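Local coordinates for protein alpha-galactosidase (Lactobacillus brevis, PDB 3MI6) that probably hydrolyses terminal, non-reducing alpha-D-galactose residues from alpha-D-galactosides such as galacto-oligosaccharides and galactomannans, as a member of glycoside hydrolase family 36, at residues L235-P238 against Q239-D242; M305-L308 against S309-M312; I352-Q355 against A356-G360; T609-A612 against P613-D617. All coordinates share one frame; numbering follows the deposited sequence.

In the fold
Following the chain from the N terminus, all four contacts are local and come in series, so none nests within or crosses another. Contact 1 is the turn that leaves strand 233-236 of the large N-terminal beta sheet. Contact 2 forms the first turns of helix 305-319, just after strand 290-301 of that sheet; contacts 1 and 2 touch through probable backbone hydrogen bonds from M305 and N306 to T241 and D242. Contact 3 ends a helix between the first two strands of the parallel barrel, and contact 4 begins the helix that follows the eighth. These two also meet, L616 packing against Q355 and L359, some 38 to 47 Å, centre to centre, from the first pair.

Contact 1: residues L235-P238 against Q239-D242; sequences LARP and QTTD
T240 folds back onto A236 and R237, so that a reversal of the chain is packed by its own side chains. Its CB meets the methyl carbon of A236, with T240 CB and A236 CB 3.9 Å apart. With T240 OG1 beside its own backbone N and anti to the carbonyl carbon (chi1 -62°), the hydroxyl lies next to R237, OG1 approaching R237 CB to 3.6 Å. That hydroxyl is hydrogen-bonded to the carbonyl of A246, farther round the same loop.

The backbone defines the turn as type I: T240 N donates to R237 O at 3.1 Å, with P238 and Q239 at the two corners. The bend at chi2 (75°) returns the amide of Q239 toward the proline, leaving Q239 NE2 3.8 Å from P238 CB. A water donates to two carbonyls, lying 3.1 Å from P238 O and 3.2 Å from T240 O, and so links the first corner to the residue that closes the turn. T240 O has a second donor in R208.

One shell farther out, R237 sends its guanidinium away from the turn into a salt bridge with D188 and a hydrogen bond to the carbonyl of N190. Q239 and T241 pack on Q239 of a second subunit. The turn thus starts the connection between neighbouring antiparallel strands 233-236 and 247-252: A236 is backbone-bonded to D192, R237 to A246, and T240, closing the turn, rests on M305 at the start of helix 305-319.

Contact 2: residues M305-L308 against S309-M312; sequences MNQL and SQQM
S309 OG is gripped from several sides: it stands 3.5 Å from M305 O on the preceding turn and is hydrogen-bonded to the carbonyl of Y565 and the guanidinium of R640, with a weak bond to S564 O besides. Its backbone is held as well, S309 N donating to M305 O at 2.8 Å. Q310 N repeats that i to i+4 bond to N306 O, also at 2.8 Å, and Q311 and M312 continue the ladder to Q307 and L308.

L308 and M312, the latter modelled as selenomethionine, lie side by side and point the same way, L308 CG coming within 3.9 Å of M312 SE. The leucine reaches this position with CG anti to its backbone N (chi1 -175°). Q311 takes a different course. Its CG is lodged between its own N and carbonyl carbon (chi1 64°), which lays Q311 CG against the previous turn, 3.4 Å from Q307 O and 3.5 Å from L308 O. From there the chain runs extended, and its amide nitrogen is secured by the hydroxyl of S299 and the carbonyl of Y300. N306 is held too, by its OD1, which accepts from the backbone N of R640.

Around the helix axis the partners change. L308 and M312 face strand 290-301, M305 and L308 touch M234 on strand 233-236, and Q310 packs on K637 and Y639 of strand 637-640, placing the start of helix 305-319 between the N-terminal sheet and the C-terminal one.

Contact 3: residues I352-Q355 against A356-G360; sequences IVNQ and AKRLG
From I352-Q355 to A356-G360 the helical bond pattern runs on, then gives way to a Schellman motif: A356 N donates to I352 O at 2.7 Å, the bonds of R358 N to N354 O and L359 N to Q355 O are weak, L359 N also donates to A356 O at 3.1 Å, and G360, at positive phi (96°), sends its N to K357 O at 2.9 Å.

R358 turns back along the helix, its CG beside its own N and anti to the carbonyl carbon (chi1 -65°), and a bend at chi3 then lays one face of the guanidinium over the carbonyl of N354. N354 O lies 3.6 Å above the plane of the R358 guanidinium, displaced toward its rim, and Q355 N lies over the centre of the same face. At the end of the group, R358 NH2 reaches N354 CB at 3.8 Å. Q355 crosses R358 at about a right angle, amide and guanidinium planes being 69° apart, and Q355 NE2 lies 4.0 Å from both R358 CB and R358 NH1. On the buried side, A356 CB nestles against I352 O at 3.3 Å, while L359 CG approaches Q355 O at 3.6 Å.

The ammonium of K357 leads away from the turn to the carbonyl of Q405. The helix belongs to a beta-alpha-beta crossover of the TIM barrel, between strands 333-335 and 363-366. I352 and A356 rest on I334 of the first strand, I352 and V353 on F364 of the second, and L359 leans on V619 and K620 of helix 613-628, the neighbouring helix on the barrel's outer layer.

Contact 4: residues T609-A612 against P613-D617; sequences TKMA and PTELD
E615 reaches back to the residue just before its helix, where E615 OE2 accepts the backbone N-H of A612 at 2.7 Å. The reach follows from CG standing beside the glutamate's own N, anti to the carbonyl carbon (chi1 -72°), and from a chain extended beyond CG toward the N-cap. The N-H arrives on the anti side of OE2 and lies 28° out of the carboxylate plane. The same oxygen brushes the methyl group of A612, the N-cap residue, with A612 CB and E615 OE2 3.3 Å apart.

M611 packs on the helix from just before the N-cap. Modelled as selenomethionine, it keeps CG beside its N and bends only at its last torsion, while L616 crosses it obliquely. One branch of the leucine does the touching: L616 CD1 is 3.6 Å from M611 CB and 3.8 Å from M611 SE. E615 crosses M611 at about a right angle, E615 OE2 coming nearest to M611 CA at 3.6 Å.

A612 O accepts from L616 N at 3.0 Å in a nearly straight bond (173°) and, weakly, from E615 N. P613, at the first helical position, has no N-H to offer, and its ring CD packs on A612 CB at 3.6 Å. A negative carboxylate in the first turn would probably suit the helix dipole.

These features make a helix start of recognised form: the glutamate-to-N-cap half of a capping box, joined to a hydrophobic staple between M611 and L616, at the head of the helix that follows the eighth strand of the TIM barrel.

Contact 1: residues L235-P238 against Q239-D242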
loop_
_atom_site.group_PDB
_atom_site.type_symbol
_atom_site.label_atom_id
_atom_site.label_comp_id
_atom_site.label_asym_id
_atom_site.label_seq_id
_atom_site.Cartn_x
_atom_site.Cartn_y
_atom_site.Cartn_z
ATOM N N LEU D 235 -6.124 -17.025 8.010
ATOM C CA LEU D 235 -5.868 -15.740 8.651
ATOM C C LEU D 235 -4.370 -15.611 8.822
ATOM O O LEU D 235 -3.780 -16.299 9.665
ATOM C CB LEU D 235 -6.510 -15.653 10.028
ATOM C CG LEU D 235 -7.981 -15.306 10.228
ATOM C CD1 LEU D 235 -8.158 -14.852 11.667
ATOM C CD2 LEU D 235 -8.419 -14.220 9.274
ATOM N N ALA D 236 -3.741 -14.751 8.028
ATOM C CA ALA D 236 -2.304 -14.568 8.153
ATOM C C ALA D 236 -1.989 -13.277 8.893
ATOM O O ALA D 236 -2.722 -12.290 8.783
ATOM C CB ALA D 236 -1.649 -14.576 6.791
ATOM N N ARG D 237 -0.912 -13.290 9.671
ATOM C CA ARG D 237 -0.363 -12.047 10.166
ATOM C C ARG D 237 0.103 -11.311 8.912
ATOM O O ARG D 237 0.349 -11.956 7.879
ATOM C CB ARG D 237 0.787 -12.330 11.118
ATOM C CG ARG D 237 0.342 -12.878 12.465
ATOM C CD ARG D 237 -0.487 -11.851 13.230
ATOM N NE ARG D 237 -0.620 -12.189 14.644
ATOM C CZ ARG D 237 -1.454 -11.580 15.481
ATOM N NH1 ARG D 237 -2.248 -10.611 15.042
ATOM N NH2 ARG D 237 -1.505 -11.954 16.755
ATOM N N PRO D 238 0.205 -9.968 8.982
ATOM C CA PRO D 238 0.444 -9.115 7.800
ATOM C C PRO D 238 1.715 -9.442 7.027
ATOM O O PRO D 238 1.744 -9.203 5.823
ATOM C CB PRO D 238 0.549 -7.712 8.395
ATOM C CG PRO D 238 -0.282 -7.790 9.651
ATOM C CD PRO D 238 -0.009 -9.168 10.202
ATOM N N GLN D 239 2.730 -9.986 7.693
ATOM C CA GLN D 239 4.002 -10.278 7.043
ATOM C C GLN D 239 4.239 -11.748 6.790
ATOM O O GLN D 239 5.283 -12.137 6.288
ATOM C CB GLN D 239 5.169 -9.715 7.846
ATOM C CG GLN D 239 5.613 -8.365 7.356
ATOM C CD GLN D 239 4.650 -7.263 7.751
ATOM O OE1 GLN D 239 4.282 -6.423 6.917
ATOM N NE2 GLN D 239 4.235 -7.253 9.034
ATOM N N THR D 240 3.280 -12.572 7.162
ATOM C CA THR D 240 3.367 -13.980 6.834
ATOM C C THR D 240 3.389 -14.223 5.319
ATOM O O THR D 240 2.681 -13.571 4.556
ATOM C CB THR D 240 2.215 -14.747 7.448
ATOM O OG1 THR D 240 2.305 -14.630 8.866
ATOM C CG2 THR D 240 2.293 -16.216 7.054
ATOM N N THR D 241 4.227 -15.172 4.919
ATOM C CA THR D 241 4.388 -15.566 3.536
ATOM C C THR D 241 4.403 -17.096 3.442
ATOM O O THR D 241 4.072 -17.795 4.398
ATOM C CB THR D 241 5.711 -15.035 2.969
ATOM O OG1 THR D 241 6.796 -15.689 3.628
ATOM C CG2 THR D 241 5.842 -13.560 3.197
ATOM N N ASP D 242 4.793 -17.619 2.290
ATOM C CA ASP D 242 4.866 -19.052 2.115
ATOM C C ASP D 242 6.090 -19.591 2.807
ATOM O O ASP D 242 6.193 -20.802 3.027
ATOM C CB ASP D 242 4.902 -19.416 0.639
ATOM C CG ASP D 242 3.521 -19.498 0.038
ATOM O OD1 ASP D 242 2.639 -20.145 0.647
ATOM O OD2 ASP D 242 3.306 -18.919 -1.044
HETATM O O HOH W 1 2.960 -10.641 3.403
#

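Contact 2: residues M305-L308 against S309-M312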
loop_
_atom_site.group_PDB
_atom_site.type_symbol
_atom_site.label_atom_id
_atom_site.label_comp_id
_atom_site.label_asym_id
_atom_site.label_seq_id
_atom_site.Cartn_x
_atom_site.Cartn_y
_atom_site.Cartn_z
HETATM N N MSE D 305 3.126 -20.327 5.283
HETATM C CA MSE D 305 2.010 -21.006 4.609
HETATM C C MSE D 305 2.347 -22.334 3.915
HETATM O O MSE D 305 1.493 -23.226 3.822
HETATM C CB MSE D 305 1.283 -20.055 3.659
HETATM C CG MSE D 305 0.703 -18.842 4.369
HETATM SE SE MSE D 305 -0.256 -17.578 3.221
HETATM C CE MSE D 305 1.209 -16.722 2.249
ATOM N N ASN D 306 3.576 -22.478 3.430
ATOM C CA ASN D 306 3.961 -23.760 2.866
ATOM C C ASN D 306 3.777 -24.810 3.946
ATOM O O ASN D 306 3.178 -25.882 3.702
ATOM C CB ASN D 306 5.403 -23.747 2.373
ATOM C CG ASN D 306 5.533 -23.356 0.888
ATOM O OD1 ASN D 306 4.768 -23.796 0.020
ATOM N ND2 ASN D 306 6.533 -22.545 0.597
ATOM N N GLN D 307 4.266 -24.482 5.148
ATOM C CA GLN D 307 4.204 -25.393 6.284
ATOM C C GLN D 307 2.753 -25.712 6.617
ATOM O O GLN D 307 2.397 -26.871 6.828
ATOM C CB GLN D 307 4.947 -24.824 7.492
ATOM C CG GLN D 307 4.847 -25.680 8.767
ATOM C CD GLN D 307 5.386 -27.112 8.607
ATOM O OE1 GLN D 307 4.771 -28.088 9.088
ATOM N NE2 GLN D 307 6.534 -27.246 7.936
ATOM N N LEU D 308 1.904 -24.687 6.619
ATOM C CA LEU D 308 0.484 -24.893 6.838
ATOM C C LEU D 308 -0.122 -25.838 5.806
ATOM O O LEU D 308 -0.864 -26.744 6.162
ATOM C CB LEU D 308 -0.262 -23.567 6.841
ATOM C CG LEU D 308 -1.744 -23.678 7.186
ATOM C CD1 LEU D 308 -1.936 -23.959 8.669
ATOM C CD2 LEU D 308 -2.440 -22.400 6.802
ATOM N N SER D 309 0.173 -25.645 4.524
ATOM C CA SER D 309 -0.418 -26.545 3.541
ATOM C C SER D 309 0.136 -27.943 3.707
ATOM O O SER D 309 -0.576 -28.921 3.607
ATOM C CB SER D 309 -0.169 -26.073 2.113
ATOM O OG SER D 309 -0.880 -24.879 1.856
ATOM N N GLN D 310 1.431 -28.031 3.964
ATOM C CA GLN D 310 2.087 -29.330 4.051
ATOM C C GLN D 310 1.500 -30.237 5.146
ATOM O O GLN D 310 1.177 -31.393 4.872
ATOM C CB GLN D 310 3.605 -29.147 4.167
ATOM C CG GLN D 310 4.195 -28.594 2.897
ATOM C CD GLN D 310 5.617 -28.081 3.046
ATOM O OE1 GLN D 310 6.276 -27.781 2.048
ATOM N NE2 GLN D 310 6.096 -27.967 4.290
ATOM N N GLN D 311 1.342 -29.705 6.359
ATOM C CA GLN D 311 0.832 -30.485 7.483
ATOM C C GLN D 311 -0.625 -30.818 7.259
ATOM O O GLN D 311 -0.999 -31.982 7.284
ATOM C CB GLN D 311 1.031 -29.760 8.818
ATOM C CG GLN D 311 0.269 -28.440 9.003
ATOM C CD GLN D 311 0.884 -27.580 10.103
ATOM O OE1 GLN D 311 2.093 -27.634 10.335
ATOM N NE2 GLN D 311 0.063 -26.799 10.783
HETATM N N MSE D 312 -1.457 -29.812 7.023
HETATM C CA MSE D 312 -2.832 -30.088 6.657
HETATM C C MSE D 312 -2.931 -31.166 5.584
HETATM O O MSE D 312 -3.842 -31.989 5.629
HETATM C CB MSE D 312 -3.552 -28.826 6.228
HETATM C CG MSE D 312 -4.140 -28.084 7.406
HETATM SE SE MSE D 312 -4.694 -26.273 7.001
HETATM C CE MSE D 312 -6.415 -26.232 7.915
#

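Contact 3: residues I352-Q355 against A356-G360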
loop_
_atom_site.group_PDB
_atom_site.type_symbol
_atom_site.label_atom_id
_atom_site.label_comp_id
_atom_site.label_asym_id
_atom_site.label_seq_id
_atom_site.Cartn_x
_atom_site.Cartn_y
_atom_site.Cartn_z
ATOM N N ILE D 352 -8.234 -44.783 -30.734
ATOM C CA ILE D 352 -7.633 -44.057 -29.623
ATOM C C ILE D 352 -6.987 -45.037 -28.658
ATOM O O ILE D 352 -5.786 -44.975 -28.407
ATOM C CB ILE D 352 -8.668 -43.166 -28.875
ATOM C CG1 ILE D 352 -9.193 -42.066 -29.801
ATOM C CG2 ILE D 352 -8.055 -42.532 -27.620
ATOM C CD1 ILE D 352 -9.961 -40.967 -29.087
ATOM N N VAL D 353 -7.789 -45.952 -28.134
ATOM C CA VAL D 353 -7.306 -46.927 -27.167
ATOM C C VAL D 353 -6.010 -47.608 -27.620
ATOM O O VAL D 353 -5.122 -47.865 -26.807
ATOM C CB VAL D 353 -8.397 -47.983 -26.840
ATOM C CG1 VAL D 353 -7.781 -49.239 -26.257
ATOM C CG2 VAL D 353 -9.428 -47.405 -25.891
ATOM N N ASN D 354 -5.905 -47.885 -28.920
ATOM C CA ASN D 354 -4.752 -48.587 -29.483
ATOM C C ASN D 354 -3.506 -47.730 -29.541
ATOM O O ASN D 354 -2.421 -48.171 -29.157
ATOM C CB ASN D 354 -5.071 -49.116 -30.879
ATOM C CG ASN D 354 -5.670 -50.503 -30.849
ATOM O OD1 ASN D 354 -6.403 -50.893 -31.762
ATOM N ND2 ASN D 354 -5.360 -51.262 -29.797
ATOM N N GLN D 355 -3.669 -46.512 -30.043
ATOM C CA GLN D 355 -2.596 -45.532 -30.029
ATOM C C GLN D 355 -2.198 -45.217 -28.592
ATOM O O GLN D 355 -1.011 -45.111 -28.279
ATOM C CB GLN D 355 -3.023 -44.247 -30.738
ATOM C CG GLN D 355 -1.986 -43.130 -30.679
ATOM C CD GLN D 355 -0.755 -43.442 -31.505
ATOM O OE1 GLN D 355 -0.613 -42.968 -32.629
ATOM N NE2 GLN D 355 0.140 -44.243 -30.952
ATOM N N ALA D 356 -3.191 -45.067 -27.719
ATOM C CA ALA D 356 -2.935 -44.724 -26.328
ATOM C C ALA D 356 -1.937 -45.687 -25.710
ATOM O O ALA D 356 -1.009 -45.274 -25.014
ATOM C CB ALA D 356 -4.215 -44.728 -25.548
ATOM N N LYS D 357 -2.141 -46.969 -25.978
ATOM C CA LYS D 357 -1.308 -48.038 -25.449
ATOM C C LYS D 357 0.154 -47.919 -25.894
ATOM O O LYS D 357 1.064 -48.057 -25.082
ATOM C CB LYS D 357 -1.907 -49.390 -25.858
ATOM C CG LYS D 357 -0.960 -50.582 -25.828
ATOM C CD LYS D 357 -0.865 -51.246 -24.460
ATOM C CE LYS D 357 -0.272 -52.661 -24.590
ATOM N NZ LYS D 357 0.078 -53.284 -23.267
ATOM N N ARG D 358 0.377 -47.658 -27.178
ATOM C CA ARG D 358 1.735 -47.580 -27.709
ATOM C C ARG D 358 2.495 -46.426 -27.082
ATOM O O ARG D 358 3.719 -46.377 -27.143
ATOM C CB ARG D 358 1.736 -47.445 -29.237
ATOM C CG ARG D 358 1.171 -48.659 -29.968
ATOM C CD ARG D 358 0.973 -48.394 -31.459
ATOM N NE ARG D 358 -0.225 -49.068 -31.967
ATOM C CZ ARG D 358 -1.068 -48.537 -32.854
ATOM N NH1 ARG D 358 -0.842 -47.315 -33.341
ATOM N NH2 ARG D 358 -2.140 -49.225 -33.253
ATOM N N LEU D 359 1.755 -45.504 -26.473
ATOM C CA LEU D 359 2.333 -44.329 -25.840
ATOM C C LEU D 359 2.660 -44.586 -24.376
ATOM O O LEU D 359 3.359 -43.794 -23.732
ATOM C CB LEU D 359 1.367 -43.157 -25.944
ATOM C CG LEU D 359 1.326 -42.489 -27.307
ATOM C CD1 LEU D 359 0.515 -41.214 -27.228
ATOM C CD2 LEU D 359 2.749 -42.202 -27.737
ATOM N N GLY D 360 2.131 -45.689 -23.855
ATOM C CA GLY D 360 2.386 -46.101 -22.490
ATOM C C GLY D 360 1.308 -45.654 -21.528
ATOM O O GLY D 360 1.467 -45.779 -20.311
#

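Contact 4: residues T609-A612 against P613-D617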
loop_
_atom_site.group_PDB
_atom_site.type_symbol
_atom_site.label_atom_id
_atom_site.label_comp_id
_atom_site.label_asym_id
_atom_site.label_seq_id
_atom_site.Cartn_x
_atom_site.Cartn_y
_atom_site.Cartn_z
ATOM N N THR D 609 -4.839 -39.665 -32.148
ATOM C CA THR D 609 -4.896 -40.231 -33.494
ATOM C C THR D 609 -4.607 -39.164 -34.565
ATOM O O THR D 609 -4.247 -39.497 -35.692
ATOM C CB THR D 609 -6.256 -40.935 -33.789
ATOM O OG1 THR D 609 -7.204 -39.993 -34.307
ATOM C CG2 THR D 609 -6.818 -41.601 -32.538
ATOM N N LYS D 610 -4.754 -37.890 -34.198
ATOM C CA LYS D 610 -4.526 -36.752 -35.099
ATOM C C LYS D 610 -3.187 -36.048 -34.869
ATOM O O LYS D 610 -3.079 -34.838 -35.059
ATOM C CB LYS D 610 -5.642 -35.705 -34.945
ATOM C CG LYS D 610 -6.964 -36.046 -35.608
ATOM C CD LYS D 610 -7.863 -34.802 -35.696
ATOM C CE LYS D 610 -9.303 -35.142 -36.127
ATOM N NZ LYS D 610 -9.394 -35.867 -37.438
HETATM N N MSE D 611 -2.171 -36.797 -34.461
HETATM C CA MSE D 611 -0.881 -36.205 -34.122
HETATM C C MSE D 611 0.235 -36.694 -35.023
HETATM O O MSE D 611 0.267 -37.860 -35.418
HETATM C CB MSE D 611 -0.513 -36.543 -32.683
HETATM C CG MSE D 611 -1.123 -35.634 -31.628
HETATM SE SE MSE D 611 -0.487 -36.127 -29.840
HETATM C CE MSE D 611 -0.418 -34.342 -29.038
ATOM N N ALA D 612 1.165 -35.795 -35.323
ATOM C CA ALA D 612 2.345 -36.130 -36.118
ATOM C C ALA D 612 3.281 -37.044 -35.337
ATOM O O ALA D 612 3.287 -37.015 -34.107
ATOM C CB ALA D 612 3.081 -34.856 -36.540
ATOM N N PRO D 613 4.070 -37.865 -36.050
ATOM C CA PRO D 613 5.092 -38.706 -35.415
ATOM C C PRO D 613 5.935 -38.016 -34.322
ATOM O O PRO D 613 5.999 -38.525 -33.199
ATOM C CB PRO D 613 5.947 -39.138 -36.604
ATOM C CG PRO D 613 4.916 -39.297 -37.697
ATOM C CD PRO D 613 3.930 -38.176 -37.486
ATOM N N THR D 614 6.557 -36.880 -34.618
ATOM C CA THR D 614 7.371 -36.217 -33.605
ATOM C C THR D 614 6.583 -35.834 -32.356
ATOM O O THR D 614 7.135 -35.850 -31.258
ATOM C CB THR D 614 8.083 -34.982 -34.157
ATOM O OG1 THR D 614 7.111 -34.056 -34.658
ATOM C CG2 THR D 614 9.026 -35.384 -35.272
ATOM N N GLU D 615 5.308 -35.476 -32.526
ATOM C CA GLU D 615 4.445 -35.098 -31.397
ATOM C C GLU D 615 4.169 -36.316 -30.524
ATOM O O GLU D 615 4.305 -36.265 -29.303
ATOM C CB GLU D 615 3.105 -34.546 -31.876
ATOM C CG GLU D 615 3.103 -33.163 -32.503
ATOM C CD GLU D 615 1.726 -32.821 -33.083
ATOM O OE1 GLU D 615 0.999 -32.009 -32.465
ATOM O OE2 GLU D 615 1.356 -33.382 -34.145
ATOM N N LEU D 616 3.756 -37.406 -31.167
ATOM C CA LEU D 616 3.580 -38.693 -30.494
ATOM C C LEU D 616 4.799 -39.074 -29.648
ATOM O O LEU D 616 4.655 -39.462 -28.494
ATOM C CB LEU D 616 3.266 -39.793 -31.516
ATOM C CG LEU D 616 1.860 -40.412 -31.558
ATOM C CD1 LEU D 616 0.808 -39.476 -30.982
ATOM C CD2 LEU D 616 1.497 -40.845 -32.978
ATOM N N ASP D 617 5.995 -38.947 -30.212
ATOM C CA ASP D 617 7.205 -39.293 -29.481
ATOM C C ASP D 617 7.409 -38.412 -28.255
ATOM O O ASP D 617 7.904 -38.873 -27.217
ATOM C CB ASP D 617 8.439 -39.217 -30.377
ATOM C CG ASP D 617 9.719 -39.519 -29.619
ATOM O OD1 ASP D 617 9.921 -40.700 -29.241
ATOM O OD2 ASP D 617 10.513 -38.574 -29.390
#